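Local structure of UDP-glucose 4-epimerase (Brucella ovis, 4WOK) at residues Asn13-Gly18 against Val69-Lys74; Gln34-Val39 against Leu245-Leu250; Glu271-Ile276 against Val284-Arg289; Gln145-Pro150 against Thr154-Glu159. The protein probably interconverts UDP-glucose and UDP-galactose by NAD-dependent epimerisation at C4 of the sugar. The protein carries 2 engineered substitutions. All coordinates share one frame; numbering follows the deposited sequence. Where two conformers were deposited one is given.

Contact 1: residues Asn13-Gly18 against Val69-Lys74; sequences NVLVVG and VETMEK. With NAD (nicotinamide-adenine-dinucleotide), chain B.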
# COMPACT_ATOMS: atom_id res chain seq x y z
N ASN A 13 -11.25 13.64 14.29
CA ASN A 13 -10.44 13.89 13.08
C ASN A 13 -9.31 12.87 12.97
O ASN A 13 -8.60 12.61 13.94
CB ASN A 13 -9.86 15.31 13.08
CG ASN A 13 -10.91 16.38 12.94
OD1 ASN A 13 -11.91 16.21 12.24
ND2 ASN A 13 -10.69 17.51 13.61
N VAL A 14 -9.14 12.31 11.78
CA VAL A 14 -8.02 11.43 11.50
C VAL A 14 -7.29 12.01 10.31
O VAL A 14 -7.88 12.25 9.27
CB VAL A 14 -8.47 9.98 11.24
CG1 VAL A 14 -7.31 9.11 10.76
CG2 VAL A 14 -9.07 9.39 12.53
N LEU A 15 -6.01 12.31 10.49
CA LEU A 15 -5.23 12.93 9.42
C LEU A 15 -4.71 11.83 8.48
O LEU A 15 -3.94 10.96 8.88
CB LEU A 15 -4.08 13.75 9.98
CG LEU A 15 -3.28 14.54 8.94
CD1 LEU A 15 -4.15 15.68 8.41
CD2 LEU A 15 -1.99 15.06 9.57
N VAL A 16 -5.14 11.88 7.23
CA VAL A 16 -4.73 10.89 6.25
C VAL A 16 -3.75 11.54 5.30
O VAL A 16 -4.12 12.22 4.34
CB VAL A 16 -5.93 10.31 5.49
CG1 VAL A 16 -5.48 9.15 4.62
CG2 VAL A 16 -7.02 9.84 6.49
N VAL A 17 -2.48 11.33 5.60
CA VAL A 17 -1.40 11.90 4.83
C VAL A 17 -1.18 11.04 3.58
O VAL A 17 -0.97 9.84 3.70
CB VAL A 17 -0.14 11.99 5.71
CG1 VAL A 17 0.96 12.64 4.94
CG2 VAL A 17 -0.45 12.82 6.97
N GLY A 18 -1.23 11.63 2.40
CA GLY A 18 -1.26 10.84 1.17
C GLY A 18 -2.67 10.35 0.86
O GLY A 18 -2.87 9.44 0.06
N VAL A 69 2.56 21.06 10.76
CA VAL A 69 2.29 21.38 12.17
C VAL A 69 1.01 22.21 12.32
O VAL A 69 0.18 21.94 13.20
CB VAL A 69 3.49 22.13 12.79
CG1 VAL A 69 3.12 22.75 14.12
CG2 VAL A 69 4.68 21.18 12.95
N GLU A 70 0.86 23.21 11.46
CA GLU A 70 -0.33 24.06 11.48
C GLU A 70 -1.58 23.21 11.35
O GLU A 70 -2.58 23.41 12.05
CB GLU A 70 -0.26 25.06 10.34
CG GLU A 70 -1.40 26.07 10.26
CD GLU A 70 -1.25 26.96 9.03
OE1 GLU A 70 -0.41 27.88 9.05
OE2 GLU A 70 -1.96 26.71 8.03
N THR A 71 -1.50 22.24 10.45
CA THR A 71 -2.63 21.36 10.18
C THR A 71 -2.95 20.49 11.37
O THR A 71 -4.11 20.35 11.76
CB THR A 71 -2.35 20.47 8.96
OG1 THR A 71 -2.15 21.31 7.82
CG2 THR A 71 -3.52 19.54 8.70
N MET A 72 -1.92 19.90 11.97
CA MET A 72 -2.15 19.10 13.18
C MET A 72 -2.71 19.93 14.34
O MET A 72 -3.55 19.45 15.11
CB MET A 72 -0.86 18.41 13.59
CG MET A 72 -0.36 17.40 12.53
SD MET A 72 1.07 16.51 13.14
CE MET A 72 1.42 15.45 11.71
N GLU A 73 -2.27 21.18 14.46
CA GLU A 73 -2.78 22.05 15.52
C GLU A 73 -4.25 22.41 15.27
O GLU A 73 -5.07 22.42 16.19
CB GLU A 73 -1.92 23.32 15.63
CG GLU A 73 -0.51 22.97 16.11
CD GLU A 73 0.39 24.18 16.33
OE1 GLU A 73 0.06 25.31 15.90
OE2 GLU A 73 1.45 23.99 16.97
N LYS A 74 -4.59 22.68 14.01
CA LYS A 74 -5.98 23.00 13.69
C LYS A 74 -6.92 21.82 13.93
O LYS A 74 -8.00 21.98 14.49
CB LYS A 74 -6.09 23.46 12.24
CG LYS A 74 -7.52 23.70 11.79
CD LYS A 74 -7.59 24.22 10.36
CE LYS A 74 -9.04 24.50 9.95
NZ LYS A 74 -9.13 25.11 8.60
PA NAD B . -0.34 6.70 -4.50
O1A NAD B . 0.83 7.41 -5.15
O2A NAD B . -1.69 6.54 -5.15
O5B NAD B . -0.68 7.65 -3.09
C5B NAD B . 0.46 8.36 -2.68
C4B NAD B . -0.10 9.71 -2.15
O4B NAD B . 0.91 10.42 -1.42
C3B NAD B . -0.45 10.49 -3.42
O3B NAD B . -1.73 11.03 -3.25
C2B NAD B . 0.65 11.58 -3.44
O2B NAD B . 0.18 12.74 -4.01
C1B NAD B . 0.91 11.78 -1.91
N9A NAD B . 2.28 12.25 -1.63
C8A NAD B . 3.51 11.73 -2.10
N7A NAD B . 4.57 12.39 -1.61
C5A NAD B . 4.00 13.38 -0.80
C6A NAD B . 4.59 14.40 -0.02
N6A NAD B . 5.95 14.55 0.02
N1A NAD B . 3.79 15.24 0.69
C2A NAD B . 2.44 15.06 0.61
N3A NAD B . 1.74 14.13 -0.10
C4A NAD B . 2.58 13.30 -0.79
O3 NAD B . 0.42 5.38 -3.99
PN NAD B . -0.46 4.28 -3.20
O1N NAD B . -1.81 4.67 -2.65
O2N NAD B . -0.14 3.01 -3.90
O5D NAD B . 0.44 3.82 -1.80
C5D NAD B . 0.62 4.83 -0.93
C4D NAD B . 1.32 4.21 0.28
O4D NAD B . 1.16 2.73 0.22
C3D NAD B . 2.84 4.46 0.17
O3D NAD B . 3.29 4.56 1.48
C2D NAD B . 3.31 3.16 -0.48
O2D NAD B . 4.61 2.82 -0.19
C1D NAD B . 2.43 2.19 0.34
N1N NAD B . 2.46 0.81 -0.36
C2N NAD B . 1.74 0.68 -1.55
C3N NAD B . 1.75 -0.58 -2.20
C7N NAD B . 0.99 -0.74 -3.49
O7N NAD B . 0.95 -1.83 -4.06
N7N NAD B . 0.33 0.36 -4.00
C4N NAD B . 2.48 -1.64 -1.64
C5N NAD B . 3.19 -1.47 -0.45
C6N NAD B . 3.17 -0.22 0.19
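Leu15, on strand 13-17, sends its two methyls to two different residues of helix 65-75. CD1 meets Thr71 CG2 at 3.9 Å, while CD2 lies 4.0 Å from Met72 CE and nearly as close to Met72 CG. The fork is aimed by a first torsion that sets CG opposite the backbone N (chi1 -175°), and each of the two helix side chains crosses the leucine at about a right angle. Met72 starts off to one side of the strand, yet its chain runs straight beyond CG, with chi2 and chi3 both near 180°, and this reach brings the terminal methyl back over the leucine. Leu110, Ala113 and Cys114 of helix 96-116 also touch Met72. Thr71 divides its branches by polarity: the methyl faces the strand, and OG1 hydrogen-bonds Arg67 O one turn earlier in its own helix. No hydrogen bond joins the two segments, and the three touching residues are all buried. At the far end of the strand, Gly18 brings its CA within 3.4 Å of NAD O4B; its phi of 82° suits a residue without a side chain. An inner parallel strand with a helix packed on one face and a dinucleotide at its C-terminal end is characteristic of the Rossmann fold, here leading into what is probably the GxGxxG-type glycine-rich turn.

Contact 2: residues Gln34-Val39 against Leu245-Leu250; sequences QGYAPV and LAVEHL
Tyr36 and Glu248 meet through the phenol oxygen: OH points at OE1, which lies in the plane of the ring at its edge. The modelled OH to OE1 distance of 2.3 Å is very short for a hydrogen bond, so the exact length is doubtful. Glu248 reaches the tyrosine by folding at chi2 (-64°), and its carboxylate is turned 48° from the ring. Lys251 NZ also bonds Tyr36 OH. The packed part is apolar: Val247 CG1 comes 4.2 Å from Tyr36 OH, Val14 and Leu31 touch the buried tyrosine, and Ile123 of strand 121-125 touches the valine. Within the Rossmann fold, the contact joins the end of helix 22-33 to helix 236-251, which lies against strands 121-125 and 172-177. A Schellman motif closes the first helix, with Gly35 at positive phi as its C-prime residue and Tyr36 N bonded to Leu31 O, so the ring starts directly from the helix end. Packing is looser toward solvent. Glu248 is partly exposed, and the exposed Gln34 points toward the helix but makes no close contact with segment 245-250 in the conformer given.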
# COMPACT_ATOMS: atom_id res chain seq x y z
N GLN A 34 -17.01 4.74 9.28
CA GLN A 34 -17.00 4.32 10.67
C GLN A 34 -17.14 5.50 11.62
O GLN A 34 -16.97 5.37 12.83
CB GLN A 34 -15.73 3.51 10.97
CG GLN A 34 -15.73 2.16 10.25
CD GLN A 34 -14.50 1.31 10.54
OE1 GLN A 34 -13.83 1.50 11.55
NE2 GLN A 34 -14.22 0.35 9.66
N GLY A 35 -17.50 6.66 11.07
CA GLY A 35 -17.81 7.80 11.90
C GLY A 35 -16.66 8.74 12.20
O GLY A 35 -16.81 9.68 12.97
N TYR A 36 -15.49 8.47 11.62
CA TYR A 36 -14.39 9.41 11.73
C TYR A 36 -14.52 10.50 10.68
O TYR A 36 -15.26 10.35 9.70
CB TYR A 36 -13.04 8.70 11.57
CG TYR A 36 -12.68 7.78 12.71
CD1 TYR A 36 -12.18 8.29 13.90
CD2 TYR A 36 -12.85 6.41 12.61
CE1 TYR A 36 -11.84 7.46 14.95
CE2 TYR A 36 -12.53 5.57 13.65
CZ TYR A 36 -12.02 6.10 14.82
OH TYR A 36 -11.69 5.26 15.86
N ALA A 37 -13.82 11.60 10.91
CA ALA A 37 -13.73 12.65 9.92
C ALA A 37 -12.32 12.64 9.34
O ALA A 37 -11.40 13.24 9.90
CB ALA A 37 -14.05 14.01 10.53
N PRO A 38 -12.15 11.95 8.21
CA PRO A 38 -10.82 12.01 7.61
C PRO A 38 -10.48 13.41 7.13
O PRO A 38 -11.30 14.11 6.55
CB PRO A 38 -10.92 11.03 6.43
CG PRO A 38 -12.37 11.05 6.04
CD PRO A 38 -13.13 11.23 7.37
N VAL A 39 -9.25 13.81 7.40
CA VAL A 39 -8.70 15.06 6.91
C VAL A 39 -7.52 14.71 6.04
O VAL A 39 -6.56 14.13 6.54
CB VAL A 39 -8.25 15.99 8.05
CG1 VAL A 39 -7.69 17.28 7.48
CG2 VAL A 39 -9.43 16.28 8.99
N LEU A 245 -8.31 -0.48 11.65
CA LEU A 245 -8.16 -1.33 12.83
C LEU A 245 -6.92 -0.92 13.62
O LEU A 245 -6.91 -0.93 14.85
CB LEU A 245 -8.08 -2.80 12.44
CG LEU A 245 -9.38 -3.51 12.06
CD1 LEU A 245 -9.05 -4.87 11.46
CD2 LEU A 245 -10.32 -3.67 13.26
N ALA A 246 -5.86 -0.54 12.91
CA ALA A 246 -4.62 -0.11 13.56
C ALA A 246 -4.86 1.17 14.38
O ALA A 246 -4.32 1.34 15.48
CB ALA A 246 -3.52 0.10 12.51
N VAL A 247 -5.69 2.07 13.85
CA VAL A 247 -6.10 3.25 14.59
C VAL A 247 -6.81 2.84 15.88
O VAL A 247 -6.53 3.36 16.96
CB VAL A 247 -7.03 4.17 13.76
CG1 VAL A 247 -7.66 5.24 14.64
CG2 VAL A 247 -6.27 4.82 12.57
N GLU A 248 -7.73 1.90 15.77
CA GLU A 248 -8.49 1.45 16.94
C GLU A 248 -7.57 0.84 17.98
O GLU A 248 -7.75 1.05 19.19
CB GLU A 248 -9.57 0.43 16.54
CG GLU A 248 -10.62 0.97 15.59
CD GLU A 248 -11.45 2.07 16.22
OE1 GLU A 248 -11.92 2.96 15.48
OE2 GLU A 248 -11.62 2.05 17.46
N HIS A 249 -6.60 0.07 17.51
CA HIS A 249 -5.64 -0.59 18.37
C HIS A 249 -4.89 0.40 19.25
O HIS A 249 -4.74 0.20 20.45
CB HIS A 249 -4.65 -1.40 17.53
CG HIS A 249 -3.53 -2.02 18.31
ND1 HIS A 249 -3.66 -3.23 18.97
CD2 HIS A 249 -2.26 -1.60 18.54
CE1 HIS A 249 -2.52 -3.52 19.57
NE2 HIS A 249 -1.65 -2.56 19.32
N LEU A 250 -4.40 1.48 18.64
CA LEU A 250 -3.66 2.49 19.41
C LEU A 250 -4.60 3.30 20.28
O LEU A 250 -4.22 3.73 21.37
CB LEU A 250 -2.86 3.41 18.48
CG LEU A 250 -1.70 2.74 17.72
CD1 LEU A 250 -1.00 3.73 16.80
CD2 LEU A 250 -0.70 2.12 18.69

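Contact 3: residues Glu271-Ile276 against Val284-Arg289; sequences EIVQSI and VPVAMR
The contact belongs to a helix-loop-strand unit in the C-terminal part of the chain, where Val273 and Ile276 of helix 269-280 pack on Val284, just before strand 286-289, and Val286, its first residue. Val273 straddles its partner: CG1 and CG2 each lie 4.0 Å from Val284 CB. The same CG2 also reaches Val286 CG2, at 4.0 Å, so one valine touches both Val284 and Val286. Val273 holds CG1 roughly opposite its backbone N (chi1 160°) and CG2 opposite its carbonyl carbon, which spreads the two methyls over the incoming chain. One turn further along the helix, Val284 CG2 nests against Ile276, nearest to CG2 (3.9 Å) and CD1 (4.0 Å). Between the two valines, Pro285 is the centre of an inverse gamma turn, closed by a weak bond from Val286 N to Val284 O; the proline points away from the helix while Val284 and Val286 both point toward it. The backbones are linked by a single water, which donates to Val273 O at 2.9 Å and accepts from Val284 N at 2.7 Å. Ile323 of helix 319-326 also touches Ile276, and strand 286-289 pairs in parallel with strand 215-218. A helix laid by its aliphatic residues against a short parallel pair of strands fits the smaller C-terminal domain of this epimerase family, the part that in relatives helps bind the UDP-sugar.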
# COMPACT_ATOMS: atom_id res chain seq x y z
N GLU A 271 -2.56 -17.08 -13.48
CA GLU A 271 -3.87 -17.05 -12.83
C GLU A 271 -4.57 -15.72 -13.07
O GLU A 271 -5.76 -15.66 -13.37
CB GLU A 271 -3.75 -17.28 -11.33
CG GLU A 271 -3.21 -18.63 -10.89
CD GLU A 271 -3.09 -18.71 -9.37
OE1 GLU A 271 -4.13 -18.72 -8.69
OE2 GLU A 271 -1.95 -18.74 -8.86
N ILE A 272 -3.80 -14.64 -12.93
CA ILE A 272 -4.33 -13.30 -13.11
C ILE A 272 -4.81 -13.10 -14.55
O ILE A 272 -5.94 -12.66 -14.78
CB ILE A 272 -3.28 -12.24 -12.75
CG1 ILE A 272 -3.14 -12.17 -11.23
CG2 ILE A 272 -3.66 -10.88 -13.31
CD1 ILE A 272 -1.90 -11.47 -10.76
N VAL A 273 -3.96 -13.42 -15.50
CA VAL A 273 -4.30 -13.29 -16.91
C VAL A 273 -5.53 -14.15 -17.24
O VAL A 273 -6.47 -13.68 -17.89
CB VAL A 273 -3.11 -13.69 -17.79
CG1 VAL A 273 -3.56 -14.04 -19.19
CG2 VAL A 273 -2.09 -12.56 -17.80
N GLN A 274 -5.54 -15.38 -16.75
CA GLN A 274 -6.69 -16.27 -16.96
C GLN A 274 -7.97 -15.69 -16.38
O GLN A 274 -9.01 -15.71 -17.03
CB GLN A 274 -6.43 -17.63 -16.33
CG GLN A 274 -5.37 -18.46 -17.02
CD GLN A 274 -5.10 -19.76 -16.27
OE1 GLN A 274 -4.99 -19.77 -15.04
NE2 GLN A 274 -4.99 -20.86 -17.01
N SER A 275 -7.88 -15.18 -15.16
CA SER A 275 -9.03 -14.61 -14.47
C SER A 275 -9.60 -13.42 -15.24
O SER A 275 -10.81 -13.30 -15.39
CB SER A 275 -8.65 -14.20 -13.04
OG SER A 275 -9.79 -13.75 -12.32
N ILE A 276 -8.72 -12.54 -15.72
CA ILE A 276 -9.14 -11.39 -16.51
C ILE A 276 -9.89 -11.80 -17.78
O ILE A 276 -10.94 -11.23 -18.10
CB ILE A 276 -7.93 -10.53 -16.91
CG1 ILE A 276 -7.32 -9.86 -15.67
CG2 ILE A 276 -8.32 -9.48 -17.94
CD1 ILE A 276 -6.00 -9.16 -15.94
N VAL A 284 -5.55 -11.06 -22.31
CA VAL A 284 -4.38 -10.21 -22.12
C VAL A 284 -3.32 -10.56 -23.16
O VAL A 284 -2.91 -11.71 -23.24
CB VAL A 284 -3.79 -10.37 -20.71
CG1 VAL A 284 -2.60 -9.44 -20.52
CG2 VAL A 284 -4.86 -10.12 -19.66
N PRO A 285 -2.87 -9.58 -23.96
CA PRO A 285 -1.89 -9.90 -25.01
C PRO A 285 -0.47 -10.07 -24.46
O PRO A 285 0.37 -9.19 -24.61
CB PRO A 285 -1.99 -8.70 -25.95
CG PRO A 285 -2.41 -7.56 -25.04
CD PRO A 285 -3.38 -8.20 -24.07
N VAL A 286 -0.22 -11.22 -23.84
CA VAL A 286 1.05 -11.50 -23.18
C VAL A 286 2.20 -11.68 -24.16
O VAL A 286 2.07 -12.36 -25.17
CB VAL A 286 0.95 -12.76 -22.31
CG1 VAL A 286 2.31 -13.13 -21.74
CG2 VAL A 286 -0.04 -12.54 -21.19
N ALA A 287 3.32 -11.03 -23.86
CA ALA A 287 4.56 -11.29 -24.55
C ALA A 287 5.51 -11.92 -23.56
O ALA A 287 6.05 -11.25 -22.68
CB ALA A 287 5.14 -10.01 -25.12
N MET A 288 5.69 -13.23 -23.68
CA MET A 288 6.53 -13.97 -22.75
C MET A 288 8.00 -13.77 -23.08
O MET A 288 8.45 -14.06 -24.19
CB MET A 288 6.16 -15.46 -22.79
CG MET A 288 6.67 -16.24 -21.60
SD MET A 288 6.01 -15.65 -20.04
CE MET A 288 4.32 -16.25 -20.12
N ARG A 289 8.75 -13.25 -22.11
CA ARG A 289 10.18 -13.00 -22.22
C ARG A 289 10.96 -13.92 -21.29
O ARG A 289 10.39 -14.53 -20.38
CB ARG A 289 10.50 -11.54 -21.89
CG ARG A 289 9.72 -10.53 -22.69
CD ARG A 289 10.43 -10.17 -23.98
NE ARG A 289 11.01 -8.83 -23.92
CZ ARG A 289 12.29 -8.57 -23.68
NH1 ARG A 289 12.72 -7.31 -23.65
NH2 ARG A 289 13.15 -9.56 -23.47
O HOH W 1 -6.31 -13.19 -20.76

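Contact 4: residues Gln145-Pro150 against Thr154-Glu159; sequences QNPINP and TKLIAE. With NAD (nicotinamide-adenine-dinucleotide), chain B.
Gln145 and Glu159 both turn CG opposite their own carbonyl carbon (chi1 -72° in the glutamine) and then run out extended, which brings amide and carboxylate together. Gln145 NE2 gives a nearly straight hydrogen bond (171°) to Glu159 OE1 at 3.1 Å. The acceptor lies close to the amide plane, whereas the donor approaches from above the carboxylate, 37° out of its plane. A water donates to both groups, 2.8 Å from Gln145 OE1 and 2.8 Å from Glu159 OE1, and Thr130 OG1 is a further partner of Gln145 NE2. Leu156 packs against both Gln145 and Pro147: its CD1 sits 3.4 Å from Gln145 OE1, and its CD2 is 3.7 Å from Pro147 CD, the leucine and proline side chains crossing at about a right angle. At the start of helix 150-169, Thr154 N bonds Pro150 O at 2.8 Å to close the first turn, and Asn149 is the N-cap, its OD1 accepting from Gly152 N. On another side of the helix, Lys155 bends at chi2 and carries NZ to the nicotinamide ribose of NAD, 2.9 Å from O3D, with a second, weak bond to O2D; NZ also bonds Ser125 O. Tyr151 OH bonds NAD too, so tyrosine and lysine stand four residues apart as in the YxxxK motif of the short-chain dehydrogenase family. Glu159 is held at both oxygens, OE1 also by a salt bridge to Arg177 and OE2 by Ser126 OG, a set of partners consistent with a buried but ionised carboxylate.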
# COMPACT_ATOMS: atom_id res chain seq x y z
N GLN A 145 15.29 -8.45 7.63
CA GLN A 145 14.97 -7.39 6.68
C GLN A 145 16.22 -6.90 5.96
O GLN A 145 16.96 -6.06 6.45
CB GLN A 145 14.26 -6.24 7.39
CG GLN A 145 12.83 -6.59 7.79
CD GLN A 145 12.16 -5.49 8.59
OE1 GLN A 145 12.57 -5.18 9.71
NE2 GLN A 145 11.12 -4.89 8.01
N ASN A 146 16.44 -7.47 4.78
CA ASN A 146 17.59 -7.11 3.96
C ASN A 146 17.12 -6.72 2.58
O ASN A 146 17.20 -7.51 1.64
CB ASN A 146 18.58 -8.28 3.87
CG ASN A 146 19.18 -8.62 5.21
OD1 ASN A 146 19.12 -9.77 5.65
ND2 ASN A 146 19.75 -7.62 5.88
N PRO A 147 16.62 -5.49 2.45
CA PRO A 147 16.04 -5.03 1.19
C PRO A 147 17.11 -4.91 0.13
O PRO A 147 18.28 -4.69 0.46
CB PRO A 147 15.42 -3.66 1.55
CG PRO A 147 16.18 -3.21 2.75
CD PRO A 147 16.54 -4.46 3.51
N ILE A 148 16.74 -5.07 -1.14
CA ILE A 148 17.73 -5.10 -2.19
C ILE A 148 17.56 -3.94 -3.17
O ILE A 148 18.19 -3.92 -4.23
CB ILE A 148 17.70 -6.45 -2.94
CG1 ILE A 148 16.26 -6.89 -3.19
CG2 ILE A 148 18.42 -7.54 -2.13
CD1 ILE A 148 15.77 -6.57 -4.57
N ASN A 149 16.72 -2.97 -2.82
CA ASN A 149 16.60 -1.73 -3.59
C ASN A 149 16.29 -0.54 -2.69
O ASN A 149 15.84 -0.71 -1.54
CB ASN A 149 15.54 -1.87 -4.69
CG ASN A 149 14.18 -2.27 -4.15
OD1 ASN A 149 13.62 -1.61 -3.29
ND2 ASN A 149 13.63 -3.37 -4.68
N PRO A 150 16.56 0.68 -3.18
CA PRO A 150 16.39 1.85 -2.30
C PRO A 150 14.96 2.03 -1.78
O PRO A 150 14.78 2.53 -0.67
CB PRO A 150 16.80 3.02 -3.21
CG PRO A 150 17.89 2.42 -4.07
CD PRO A 150 17.36 1.01 -4.38
N THR A 154 14.42 2.48 2.06
CA THR A 154 13.89 3.68 2.70
C THR A 154 12.65 3.37 3.55
O THR A 154 12.42 4.03 4.56
CB THR A 154 13.55 4.78 1.66
OG1 THR A 154 12.57 4.30 0.74
CG2 THR A 154 14.80 5.21 0.91
N LYS A 155 11.87 2.36 3.17
CA LYS A 155 10.75 1.92 4.02
C LYS A 155 11.25 1.33 5.34
O LYS A 155 10.67 1.54 6.40
CB LYS A 155 9.87 0.89 3.28
CG LYS A 155 9.06 1.48 2.13
CD LYS A 155 8.04 2.49 2.67
CE LYS A 155 7.13 3.06 1.58
NZ LYS A 155 6.06 3.92 2.23
N LEU A 156 12.34 0.56 5.27
CA LEU A 156 12.95 -0.00 6.46
C LEU A 156 13.49 1.09 7.39
O LEU A 156 13.35 1.02 8.61
CB LEU A 156 14.08 -0.96 6.07
CG LEU A 156 14.82 -1.66 7.21
CD1 LEU A 156 13.82 -2.46 8.04
CD2 LEU A 156 15.91 -2.57 6.66
N ILE A 157 14.13 2.10 6.80
CA ILE A 157 14.66 3.22 7.58
C ILE A 157 13.52 3.92 8.31
O ILE A 157 13.65 4.23 9.49
CB ILE A 157 15.40 4.24 6.68
CG1 ILE A 157 16.69 3.62 6.12
CG2 ILE A 157 15.69 5.54 7.45
CD1 ILE A 157 17.30 4.43 4.98
N ALA A 158 12.40 4.14 7.63
CA ALA A 158 11.24 4.73 8.31
C ALA A 158 10.74 3.86 9.46
O ALA A 158 10.35 4.38 10.50
CB ALA A 158 10.12 4.98 7.32
N GLU A 159 10.75 2.54 9.29
CA GLU A 159 10.34 1.67 10.40
C GLU A 159 11.25 1.87 11.62
O GLU A 159 10.77 2.01 12.75
CB GLU A 159 10.34 0.20 9.98
CG GLU A 159 9.29 -0.15 8.92
CD GLU A 159 9.08 -1.65 8.77
OE1 GLU A 159 9.86 -2.43 9.36
OE2 GLU A 159 8.12 -2.06 8.07
PA NAD B . -0.34 6.70 -4.50
O1A NAD B . 0.83 7.41 -5.15
O2A NAD B . -1.69 6.54 -5.15
O5B NAD B . -0.68 7.65 -3.09
C5B NAD B . 0.46 8.36 -2.68
C4B NAD B . -0.10 9.71 -2.15
O4B NAD B . 0.91 10.42 -1.42
C3B NAD B . -0.45 10.49 -3.42
O3B NAD B . -1.73 11.03 -3.25
C2B NAD B . 0.65 11.58 -3.44
O2B NAD B . 0.18 12.74 -4.01
C1B NAD B . 0.91 11.78 -1.91
N9A NAD B . 2.28 12.25 -1.63
C8A NAD B . 3.51 11.73 -2.10
N7A NAD B . 4.57 12.39 -1.61
C5A NAD B . 4.00 13.38 -0.80
C6A NAD B . 4.59 14.40 -0.02
N6A NAD B . 5.95 14.55 0.02
N1A NAD B . 3.79 15.24 0.69
C2A NAD B . 2.44 15.06 0.61
N3A NAD B . 1.74 14.13 -0.10
C4A NAD B . 2.58 13.30 -0.79
O3 NAD B . 0.42 5.38 -3.99
PN NAD B . -0.46 4.28 -3.20
O1N NAD B . -1.81 4.67 -2.65
O2N NAD B . -0.14 3.01 -3.90
O5D NAD B . 0.44 3.82 -1.80
C5D NAD B . 0.62 4.83 -0.93
C4D NAD B . 1.32 4.21 0.28
O4D NAD B . 1.16 2.73 0.22
C3D NAD B . 2.84 4.46 0.17
O3D NAD B . 3.29 4.56 1.48
C2D NAD B . 3.31 3.16 -0.48
O2D NAD B . 4.61 2.82 -0.19
C1D NAD B . 2.43 2.19 0.34
N1N NAD B . 2.46 0.81 -0.36
C2N NAD B . 1.74 0.68 -1.55
C3N NAD B . 1.75 -0.58 -2.20
C7N NAD B . 0.99 -0.74 -3.49
O7N NAD B . 0.95 -1.83 -4.06
N7N NAD B . 0.33 0.36 -4.00
C4N NAD B . 2.48 -1.64 -1.64
C5N NAD B . 3.19 -1.47 -0.45
C6N NAD B . 3.17 -0.22 0.19
O HOH W 2 11.98 -2.84 11.14

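Overall arrangement
Contacts 1 and 2 are stitched together through neighbouring strands 13-17 and 37-42, where Val14 O lies 2.8 Å from Val39 N and Val16 N lies 2.7 Å from Val39 O; their centres are 13 Å apart. Contacts 1 and 4 do not touch, with nearest atoms about 9 Å apart, but both meet NAD: Gly18 lies by the adenosine ribose and Lys155 grips the nicotinamide ribose. Along the chain, contact 4 is nested within the loop that contact 2 closes. Contact 3 stands apart, about 42 Å between centres from contact 1 and on the opposite side of the chain's centre, although the side chain of Ile276 is about 13 Å from the bound zinc ion.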